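Local coordinates for protein trigger factor (Thermotoga maritima, PDB 2NSA) that probably assists protein export as a ribosome-associated chaperone and prolyl isomerase, this chain being its C-terminal domain, the part with chaperone activity of its own, at residues 3-6 with 7-10; 66-69 with 70-74; 115-118 with 119-122. All coordinates share one frame; numbering follows the deposited sequence.

Contact 1: 3-6 with 7-10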
ATOM      1  N   PHE A   3      14.292   8.677  -8.100  1.00 45.70           N
ATOM      2  CA  PHE A   3      13.737   9.956  -7.671  1.00 43.79           C
ATOM      3  C   PHE A   3      14.247  10.398  -6.307  1.00 42.30           C
ATOM      4  O   PHE A   3      14.533   9.575  -5.439  1.00 41.65           O
ATOM      5  CB  PHE A   3      12.210   9.887  -7.635  1.00 44.17           C
ATOM      6  CG  PHE A   3      11.595   9.444  -8.927  1.00 43.85           C
ATOM      7  CD1 PHE A   3      11.049   8.170  -9.051  1.00 44.61           C
ATOM      8  CD2 PHE A   3      11.570  10.294 -10.027  1.00 43.90           C
ATOM      9  CE1 PHE A   3      10.485   7.749 -10.251  1.00 44.50           C
ATOM     10  CE2 PHE A   3      11.009   9.884 -11.232  1.00 43.93           C
ATOM     11  CZ  PHE A   3      10.465   8.607 -11.345  1.00 44.49           C
ATOM     12  N   GLU A   4      14.353  11.710  -6.129  1.00 41.03           N
ATOM     13  CA  GLU A   4      14.822  12.284  -4.876  1.00 40.28           C
ATOM     14  C   GLU A   4      13.707  13.086  -4.210  1.00 38.18           C
ATOM     15  O   GLU A   4      13.672  13.216  -2.987  1.00 38.95           O
ATOM     16  CB  GLU A   4      16.031  13.187  -5.136  1.00 43.42           C
ATOM     17  CG  GLU A   4      16.642  13.805  -3.885  1.00 47.79           C
ATOM     18  CD  GLU A   4      17.881  14.628  -4.187  1.00 50.42           C
ATOM     19  OE1 GLU A   4      18.889  14.044  -4.642  1.00 51.89           O
ATOM     20  OE2 GLU A   4      17.848  15.859  -3.974  1.00 52.03           O
ATOM     21  N   THR A   5      12.793  13.618  -5.017  1.00 34.88           N
ATOM     22  CA  THR A   5      11.687  14.410  -4.494  1.00 32.29           C
ATOM     23  C   THR A   5      10.345  13.945  -5.038  1.00 29.02           C
ATOM     24  O   THR A   5      10.273  13.333  -6.103  1.00 28.04           O
ATOM     25  CB  THR A   5      11.843  15.895  -4.854  1.00 33.40           C
ATOM     26  OG1 THR A   5      11.681  16.061  -6.268  1.00 32.17           O
ATOM     27  CG2 THR A   5      13.217  16.399  -4.443  1.00 32.89           C
ATOM     28  N   LEU A   6       9.284  14.250  -4.300  1.00 28.07           N
ATOM     29  CA  LEU A   6       7.937  13.874  -4.705  1.00 27.46           C
ATOM     30  C   LEU A   6       7.601  14.555  -6.027  1.00 27.27           C
ATOM     31  O   LEU A   6       6.925  13.982  -6.879  1.00 27.07           O
ATOM     32  CB  LEU A   6       6.926  14.298  -3.637  1.00 27.41           C
ATOM     33  CG  LEU A   6       5.460  13.937  -3.896  1.00 25.33           C
ATOM     34  CD1 LEU A   6       5.315  12.423  -3.999  1.00 25.64           C
ATOM     35  CD2 LEU A   6       4.594  14.483  -2.771  1.00 25.97           C
ATOM     36  N   GLU A   7       8.082  15.783  -6.190  1.00 28.79           N
ATOM     37  CA  GLU A   7       7.831  16.536  -7.414  1.00 29.56           C
ATOM     38  C   GLU A   7       8.411  15.844  -8.642  1.00 29.32           C
ATOM     39  O   GLU A   7       7.794  15.836  -9.706  1.00 29.86           O
ATOM     40  CB  GLU A   7       8.404  17.949  -7.296  1.00 33.48           C
ATOM     41  CG  GLU A   7       7.453  18.944  -6.659  1.00 37.50           C
ATOM     42  CD  GLU A   7       6.127  19.026  -7.398  1.00 41.79           C
ATOM     43  OE1 GLU A   7       6.138  18.993  -8.650  1.00 43.83           O
ATOM     44  OE2 GLU A   7       5.076  19.131  -6.729  1.00 44.00           O
ATOM     45  N   GLN A   8       9.602  15.270  -8.501  1.00 28.23           N
ATOM     46  CA  GLN A   8      10.233  14.574  -9.615  1.00 29.21           C
ATOM     47  C   GLN A   8       9.426  13.331  -9.955  1.00 28.24           C
ATOM     48  O   GLN A   8       9.271  12.977 -11.121  1.00 27.29           O
ATOM     49  CB  GLN A   8      11.661  14.165  -9.258  1.00 31.38           C
ATOM     50  CG  GLN A   8      12.598  15.329  -9.002  1.00 35.94           C
ATOM     51  CD  GLN A   8      13.985  14.870  -8.592  1.00 38.62           C
ATOM     52  OE1 GLN A   8      14.146  14.162  -7.599  1.00 41.45           O
ATOM     53  NE2 GLN A   8      14.994  15.276  -9.355  1.00 40.75           N
ATOM     54  N   LEU A   9       8.907  12.674  -8.924  1.00 28.59           N
ATOM     55  CA  LEU A   9       8.114  11.468  -9.108  1.00 28.41           C
ATOM     56  C   LEU A   9       6.840  11.800  -9.878  1.00 27.75           C
ATOM     57  O   LEU A   9       6.523  11.156 -10.875  1.00 28.24           O
ATOM     58  CB  LEU A   9       7.771  10.858  -7.742  1.00 27.56           C
ATOM     59  CG  LEU A   9       7.153   9.455  -7.701  1.00 29.99           C
ATOM     60  CD1 LEU A   9       7.290   8.870  -6.299  1.00 30.28           C
ATOM     61  CD2 LEU A   9       5.702   9.510  -8.121  1.00 31.24           C
ATOM     62  N   LYS A  10       6.120  12.818  -9.418  1.00 28.81           N
ATOM     63  CA  LYS A  10       4.877  13.240 -10.060  1.00 30.49           C
ATOM     64  C   LYS A  10       5.094  13.637 -11.519  1.00 31.68           C
ATOM     65  O   LYS A  10       4.235  13.402 -12.373  1.00 30.69           O
ATOM     66  CB  LYS A  10       4.268  14.413  -9.288  1.00 32.37           C
ATOM     67  CG  LYS A  10       3.807  14.047  -7.887  1.00 35.39           C
ATOM     68  CD  LYS A  10       3.574  15.276  -7.020  1.00 37.23           C
ATOM     69  CE  LYS A  10       2.422  16.121  -7.525  1.00 39.73           C
ATOM     70  NZ  LYS A  10       2.216  17.315  -6.661  1.00 40.12           N
TER

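Contact 2: 66-69 with 70-74. With SO4 (sulfate ion), chain B.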
ATOM      1  N   ARG A  66       1.768 -21.736   1.289  1.00 31.17           N
ATOM      2  CA  ARG A  66       2.160 -21.169   0.011  1.00 30.63           C
ATOM      3  C   ARG A  66       3.662 -20.963  -0.099  1.00 27.87           C
ATOM      4  O   ARG A  66       4.164 -20.574  -1.155  1.00 27.64           O
ATOM      5  CB  ARG A  66       1.445 -19.832  -0.195  1.00 31.89           C
ATOM      6  CG  ARG A  66      -0.046 -19.903   0.078  1.00 35.20           C
ATOM      7  CD  ARG A  66      -0.768 -18.662  -0.402  1.00 36.27           C
ATOM      8  NE  ARG A  66      -0.325 -17.449   0.275  1.00 39.11           N
ATOM      9  CZ  ARG A  66       0.309 -16.447  -0.327  1.00 38.76           C
ATOM     10  NH1 ARG A  66       0.578 -16.513  -1.623  1.00 40.50           N
ATOM     11  NH2 ARG A  66       0.662 -15.374   0.365  1.00 39.36           N
ATOM     12  N   TYR A  67       4.382 -21.234   0.983  1.00 26.64           N
ATOM     13  CA  TYR A  67       5.823 -21.040   0.985  1.00 25.74           C
ATOM     14  C   TYR A  67       6.592 -21.829  -0.067  1.00 24.80           C
ATOM     15  O   TYR A  67       7.255 -21.240  -0.913  1.00 24.28           O
ATOM     16  CB  TYR A  67       6.413 -21.349   2.368  1.00 25.90           C
ATOM     17  CG  TYR A  67       7.910 -21.122   2.431  1.00 26.63           C
ATOM     18  CD1 TYR A  67       8.450 -19.849   2.247  1.00 28.09           C
ATOM     19  CD2 TYR A  67       8.787 -22.188   2.624  1.00 28.97           C
ATOM     20  CE1 TYR A  67       9.834 -19.643   2.249  1.00 30.10           C
ATOM     21  CE2 TYR A  67      10.170 -21.994   2.626  1.00 29.32           C
ATOM     22  CZ  TYR A  67      10.684 -20.721   2.437  1.00 31.00           C
ATOM     23  OH  TYR A  67      12.052 -20.532   2.421  1.00 33.06           O
ATOM     24  N   GLU A  68       6.505 -23.156  -0.030  1.00 25.39           N
ATOM     25  CA  GLU A  68       7.270 -23.949  -0.986  1.00 24.20           C
ATOM     26  C   GLU A  68       7.003 -23.602  -2.447  1.00 24.05           C
ATOM     27  O   GLU A  68       7.931 -23.547  -3.252  1.00 24.11           O
ATOM     28  CB  GLU A  68       7.054 -25.444  -0.744  1.00 24.92           C
ATOM     29  CG  GLU A  68       8.119 -26.295  -1.399  1.00 27.34           C
ATOM     30  CD  GLU A  68       8.077 -27.734  -0.945  1.00 25.87           C
ATOM     31  OE1 GLU A  68       8.448 -28.005   0.218  1.00 25.12           O
ATOM     32  OE2 GLU A  68       7.668 -28.588  -1.752  1.00 30.92           O
ATOM     33  N   GLN A  69       5.743 -23.366  -2.798  1.00 27.73           N
ATOM     34  CA  GLN A  69       5.410 -23.008  -4.172  1.00 28.31           C
ATOM     35  C   GLN A  69       6.147 -21.733  -4.570  1.00 27.32           C
ATOM     36  O   GLN A  69       6.672 -21.622  -5.679  1.00 27.66           O
ATOM     37  CB  GLN A  69       3.902 -22.801  -4.312  1.00 31.41           C
ATOM     38  CG  GLN A  69       3.093 -24.088  -4.245  1.00 36.81           C
ATOM     39  CD  GLN A  69       1.610 -23.836  -4.055  1.00 38.90           C
ATOM     40  OE1 GLN A  69       1.180 -23.366  -3.000  1.00 39.75           O
ATOM     41  NE2 GLN A  69       0.819 -24.141  -5.079  1.00 39.82           N
ATOM     42  N   ILE A  70       6.196 -20.777  -3.646  1.00 24.96           N
ATOM     43  CA  ILE A  70       6.858 -19.508  -3.892  1.00 24.53           C
ATOM     44  C   ILE A  70       8.383 -19.607  -3.900  1.00 23.40           C
ATOM     45  O   ILE A  70       9.032 -19.159  -4.845  1.00 23.92           O
ATOM     46  CB  ILE A  70       6.438 -18.455  -2.840  1.00 23.97           C
ATOM     47  CG1 ILE A  70       4.928 -18.215  -2.923  1.00 25.12           C
ATOM     48  CG2 ILE A  70       7.194 -17.146  -3.074  1.00 24.67           C
ATOM     49  CD1 ILE A  70       4.392 -17.280  -1.857  1.00 27.17           C
ATOM     50  N   VAL A  71       8.963 -20.190  -2.858  1.00 23.93           N
ATOM     51  CA  VAL A  71      10.417 -20.280  -2.809  1.00 20.56           C
ATOM     52  C   VAL A  71      10.971 -21.137  -3.941  1.00 21.81           C
ATOM     53  O   VAL A  71      12.071 -20.884  -4.435  1.00 19.63           O
ATOM     54  CB  VAL A  71      10.909 -20.827  -1.449  1.00 20.09           C
ATOM     55  CG1 VAL A  71      10.669 -22.336  -1.354  1.00 21.32           C
ATOM     56  CG2 VAL A  71      12.383 -20.490  -1.274  1.00 19.89           C
ATOM     57  N   SER A  72      10.200 -22.135  -4.362  1.00 25.21           N
ATOM     58  CA  SER A  72      10.618 -23.020  -5.448  1.00 29.07           C
ATOM     59  C   SER A  72      10.839 -22.276  -6.765  1.00 30.75           C
ATOM     60  O   SER A  72      11.635 -22.709  -7.601  1.00 31.63           O
ATOM     61  CB  SER A  72       9.579 -24.124  -5.667  1.00 29.54           C
ATOM     62  OG  SER A  72       9.545 -25.009  -4.563  1.00 32.38           O
ATOM     63  N   SER A  73      10.137 -21.161  -6.950  1.00 32.48           N
ATOM     64  CA  SER A  73      10.267 -20.383  -8.176  1.00 32.56           C
ATOM     65  C   SER A  73      11.579 -19.608  -8.206  1.00 32.50           C
ATOM     66  O   SER A  73      11.982 -19.088  -9.248  1.00 32.25           O
ATOM     67  CB  SER A  73       9.087 -19.415  -8.333  1.00 34.21           C
ATOM     68  OG  SER A  73       9.156 -18.345  -7.409  1.00 34.62           O
ATOM     69  N   TYR A  74      12.247 -19.533  -7.060  1.00 31.17           N
ATOM     70  CA  TYR A  74      13.519 -18.832  -6.968  1.00 30.65           C
ATOM     71  C   TYR A  74      14.667 -19.828  -7.056  1.00 31.74           C
ATOM     72  O   TYR A  74      14.476 -21.023  -6.846  1.00 32.74           O
ATOM     73  CB  TYR A  74      13.608 -18.049  -5.656  1.00 31.04           C
ATOM     74  CG  TYR A  74      12.681 -16.857  -5.597  1.00 28.14           C
ATOM     75  CD1 TYR A  74      11.306 -17.024  -5.458  1.00 29.58           C
ATOM     76  CD2 TYR A  74      13.182 -15.560  -5.696  1.00 30.52           C
ATOM     77  CE1 TYR A  74      10.448 -15.926  -5.420  1.00 30.32           C
ATOM     78  CE2 TYR A  74      12.335 -14.457  -5.660  1.00 29.17           C
ATOM     79  CZ  TYR A  74      10.973 -14.650  -5.522  1.00 30.64           C
ATOM     80  OH  TYR A  74      10.129 -13.562  -5.488  1.00 32.10           O
TER
HETATM   81  S   SO4 B 413       4.124 -24.743   2.765  1.00 54.58           S
HETATM   82  O1  SO4 B 413       3.769 -23.324   2.965  1.00 56.56           O
HETATM   83  O2  SO4 B 413       5.171 -24.847   1.735  1.00 54.48           O
HETATM   84  O3  SO4 B 413       2.932 -25.502   2.335  1.00 56.14           O
HETATM   85  O4  SO4 B 413       4.618 -25.305   4.038  1.00 56.31           O

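Contact 3: 115-118 with 119-122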
ATOM      1  N   GLU A 115     -17.370   3.185   8.978  1.00 22.33           N
ATOM      2  CA  GLU A 115     -18.656   2.513   8.872  1.00 23.98           C
ATOM      3  C   GLU A 115     -19.043   2.258   7.421  1.00 22.93           C
ATOM      4  O   GLU A 115     -19.493   1.166   7.083  1.00 24.29           O
ATOM      5  CB  GLU A 115     -19.732   3.347   9.563  1.00 27.62           C
ATOM      6  CG  GLU A 115     -19.694   3.253  11.074  1.00 32.47           C
ATOM      7  CD  GLU A 115     -20.570   4.291  11.733  1.00 36.64           C
ATOM      8  OE1 GLU A 115     -21.657   4.577  11.189  1.00 38.01           O
ATOM      9  OE2 GLU A 115     -20.178   4.815  12.797  1.00 39.25           O
ATOM     10  N   LYS A 116     -18.870   3.264   6.569  1.00 24.52           N
ATOM     11  CA  LYS A 116     -19.198   3.126   5.150  1.00 25.64           C
ATOM     12  C   LYS A 116     -18.360   2.040   4.489  1.00 23.87           C
ATOM     13  O   LYS A 116     -18.867   1.237   3.703  1.00 24.55           O
ATOM     14  CB  LYS A 116     -18.964   4.441   4.402  1.00 28.60           C
ATOM     15  CG  LYS A 116     -20.024   5.509   4.612  1.00 36.25           C
ATOM     16  CD  LYS A 116     -19.781   6.680   3.659  1.00 39.45           C
ATOM     17  CE  LYS A 116     -20.877   7.731   3.739  1.00 40.39           C
ATOM     18  NZ  LYS A 116     -20.645   8.836   2.764  1.00 42.29           N
ATOM     19  N   GLU A 117     -17.072   2.017   4.805  1.00 22.32           N
ATOM     20  CA  GLU A 117     -16.190   1.024   4.217  1.00 21.75           C
ATOM     21  C   GLU A 117     -16.569  -0.377   4.682  1.00 20.50           C
ATOM     22  O   GLU A 117     -16.545  -1.328   3.904  1.00 19.00           O
ATOM     23  CB  GLU A 117     -14.736   1.311   4.591  1.00 23.51           C
ATOM     24  CG  GLU A 117     -13.754   0.689   3.631  1.00 29.82           C
ATOM     25  CD  GLU A 117     -13.828   1.336   2.267  1.00 32.09           C
ATOM     26  OE1 GLU A 117     -13.406   2.505   2.145  1.00 37.04           O
ATOM     27  OE2 GLU A 117     -14.317   0.688   1.324  1.00 33.31           O
ATOM     28  N   ALA A 118     -16.915  -0.511   5.958  1.00 19.72           N
ATOM     29  CA  ALA A 118     -17.297  -1.813   6.476  1.00 19.27           C
ATOM     30  C   ALA A 118     -18.544  -2.298   5.741  1.00 18.90           C
ATOM     31  O   ALA A 118     -18.667  -3.479   5.441  1.00 17.63           O
ATOM     32  CB  ALA A 118     -17.562  -1.732   7.980  1.00 18.44           C
ATOM     33  N   GLU A 119     -19.465  -1.384   5.452  1.00 21.01           N
ATOM     34  CA  GLU A 119     -20.689  -1.751   4.743  1.00 24.27           C
ATOM     35  C   GLU A 119     -20.364  -2.286   3.353  1.00 22.51           C
ATOM     36  O   GLU A 119     -20.953  -3.271   2.901  1.00 23.27           O
ATOM     37  CB  GLU A 119     -21.625  -0.545   4.627  1.00 25.87           C
ATOM     38  CG  GLU A 119     -22.010   0.070   5.964  1.00 33.31           C
ATOM     39  CD  GLU A 119     -23.049   1.169   5.833  1.00 35.81           C
ATOM     40  OE1 GLU A 119     -22.930   2.002   4.911  1.00 38.10           O
ATOM     41  OE2 GLU A 119     -23.982   1.207   6.663  1.00 39.43           O
ATOM     42  N   GLU A 120     -19.413  -1.647   2.678  1.00 22.15           N
ATOM     43  CA  GLU A 120     -19.030  -2.070   1.337  1.00 22.25           C
ATOM     44  C   GLU A 120     -18.275  -3.392   1.336  1.00 20.58           C
ATOM     45  O   GLU A 120     -18.375  -4.166   0.386  1.00 20.85           O
ATOM     46  CB  GLU A 120     -18.178  -0.992   0.672  1.00 24.67           C
ATOM     47  CG  GLU A 120     -18.857   0.359   0.640  1.00 32.59           C
ATOM     48  CD  GLU A 120     -18.043   1.400  -0.089  1.00 38.36           C
ATOM     49  OE1 GLU A 120     -16.885   1.642   0.319  1.00 43.29           O
ATOM     50  OE2 GLU A 120     -18.560   1.979  -1.070  1.00 41.96           O
ATOM     51  N   LEU A 121     -17.513  -3.654   2.393  1.00 19.29           N
ATOM     52  CA  LEU A 121     -16.764  -4.903   2.476  1.00 18.15           C
ATOM     53  C   LEU A 121     -17.634  -6.086   2.864  1.00 17.62           C
ATOM     54  O   LEU A 121     -17.322  -7.227   2.532  1.00 17.41           O
ATOM     55  CB  LEU A 121     -15.634  -4.783   3.495  1.00 16.92           C
ATOM     56  CG  LEU A 121     -14.395  -4.000   3.058  1.00 20.44           C
ATOM     57  CD1 LEU A 121     -13.511  -3.730   4.269  1.00 18.95           C
ATOM     58  CD2 LEU A 121     -13.640  -4.790   2.004  1.00 22.80           C
ATOM     59  N   ALA A 122     -18.726  -5.810   3.569  1.00 19.53           N
ATOM     60  CA  ALA A 122     -19.619  -6.861   4.043  1.00 20.38           C
ATOM     61  C   ALA A 122     -19.911  -7.998   3.064  1.00 21.74           C
ATOM     62  O   ALA A 122     -19.681  -9.166   3.384  1.00 22.83           O
ATOM     63  CB  ALA A 122     -20.922  -6.244   4.529  1.00 21.43           C
TER
HETATM   64  O   HOH W   1     -15.521   3.716   1.291  1.00 58.04           O

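Contact 1: 3-6 with 7-10
A capping box formed by Thr-5 and Gln-8 opens helix 6-12, the first helix of this chain, which comes from the C-terminal domain of trigger factor. Thr-5 is the N-cap, and its OG1 accepts from the backbone N of Gln-8 over 3.2 Å, with an N-H...O angle of 153°. The hydroxyl lies between the backbone N and the carbonyl carbon (chi1 68°), which turns it toward the first turn of the helix; threonine suits the site because its short side chain ends in an acceptor close to the backbone. Gln-8 returns the bond. Its chain crosses that of Thr-5 at about a right angle, and the amide oxygen OE1 takes Thr-5 N at 3.0 Å and Glu-4 N at 2.9 Å. Both donors are tilted out of the carbonyl plane. Glutamine is long enough to reach two successive N-H groups ahead of the helix with one oxygen.

Phe-3, just upstream, folds back over the same turn. Leu-9 CA stands over one face of its ring, offset toward the rim and 3.9 Å from the centroid, a CH-pi contact. Ring atom CG also packs on Leu-9 CB at 4.2 Å. Leu-9 is buried against Leu-33 and the side chain of Lys-36 on helix 25-36, a place that suits an apolar residue. On another flank the methylene CD of Lys-10 lies against Leu-6 CG, while NZ makes a weak salt bridge to Glu-7 OE2.

Chemically, one uncharged amide oxygen gripped by two backbone donors ties the incoming chain to the helix start. Together with the threonine hydroxyl, it supplies acceptors to N-H groups that the helix's own carbonyls cannot serve.

Contact 2: 66-69 with 70-74
Tyr-67 lays one face of its ring over Val-71, one turn further along the short helix 67-72. Val-71 CB lies 4.2 Å from the ring centroid, displaced toward the rim, in a CH-pi contact. The phenol end takes part too: CG2 of Val-71 comes within 3.7 Å of Tyr-67 OH. With CG of the tyrosine anti to its own N (chi1 -178°), the ring is carried forward along the helix to Val-71, and a beta-branched valine offers it a broad apolar surface. Val-71 N also donates to Tyr-67 O at 2.8 Å.

Polar groups gather at the start of the helix and again around Ser-72 and Ser-73. At the start, Tyr-67 N donates to O1 of a sulfate at 2.9 Å. Glu-68 N donates to sulfate O2 at 2.8 Å. The ion probably came from the crystallisation liquor, and its negative charge would be favoured by the helix N-terminus. Further along, Ser-72 folds its hydroxyl back on the helix: OG donates to Glu-68 O at a short 2.5 Å, above the carbonyl plane, while Ser-72 N approaches the same oxygen from the opposite face. Ser-73 OG similarly donates to Ile-70 O at 2.7 Å, but in the carbonyl plane. Serine suits both positions because its short chain lets the hydroxyl add a second bond to a carbonyl that already accepts a backbone N-H.

Ile-70 stretches CD1 toward the guanidinium of Arg-66, whose NE is salt-bridged to Glu-64. Tyr-67, Ile-70 and Val-71 all touch Phe-80 of helix 77-105, while Tyr-67 and Ile-70 also meet helix 47-64 through Ile-58 and Leu-61, leaving the short helix packed on both longer ones.

Contact 3: 115-118 with 119-122
Two carboxylates, of Glu-117 and Glu-120, come together three residues apart on one turn of helix 111-125, in the all-helical chaperone domain. The side chains cross obliquely, with the carboxylate planes 44° apart. The Glu-120 chain runs extended beyond CG, whereas Glu-117 bends at chi2 (68°), and that bend brings its carboxylate round toward Glu-120. Glu-117 OE2 then lies only 2.9 Å from Glu-120 OE1. Both are acceptors and nominally like charges, so the approach would be costly if both were ionised; a shared proton is plausible, and the pKa of one of them is probably raised, the more so with a sulfate about 3 Å from the Glu-117 side chain. A water lies 2.6 Å from Glu-117 OE1 and 2.7 Å from Glu-120 OE1 and links the two groups, which probably eases the approach.

Glu-119 points elsewhere on the helix. Its aliphatic CG rests on the carbonyl oxygen of Glu-115 at 3.0 Å, and its OE2 makes a salt bridge with Lys-133 of helix 129-138; glutamate has the length to carry its charge across to that helix. The small Ala-118 and Ala-122 suit the side that packs closely on helix 129-138, meeting Val-136 and Ala-132 respectively. Leu-121 instead sends its apolar chain to Leu-146 of helix 140-160, and the side chain of Glu-117 also touches Leu-146.

Regular backbone bonds four residues apart hold the turn in place. Leu-121 N donates to Glu-117 O at 2.9 Å, and Leu-121 CG lies 3.5 Å from that same Glu-117 O.

How the contacts relate
The three contacts follow one another along the chain without touching, their centres 34 to 35 Å apart, a wide spacing within one all-helical domain. Contacts 1 and 3 lie on opposite sides of the chain's centre. Nearest atoms of contacts 2 and 3 are about 18 Å apart, and those of contact 1 are about 22 Å from either. Contacts 1 and 2 both concern helix starts, one closed by side-chain acceptors and the other met by a bound anion, whereas contact 3 lies within a helix. A sulfate also lies about 3 Å from the side chain of Glu-117 in contact 3, well away from the one at contact 2. The prolyl isomerase activity belongs to the middle domain, which this chain lacks.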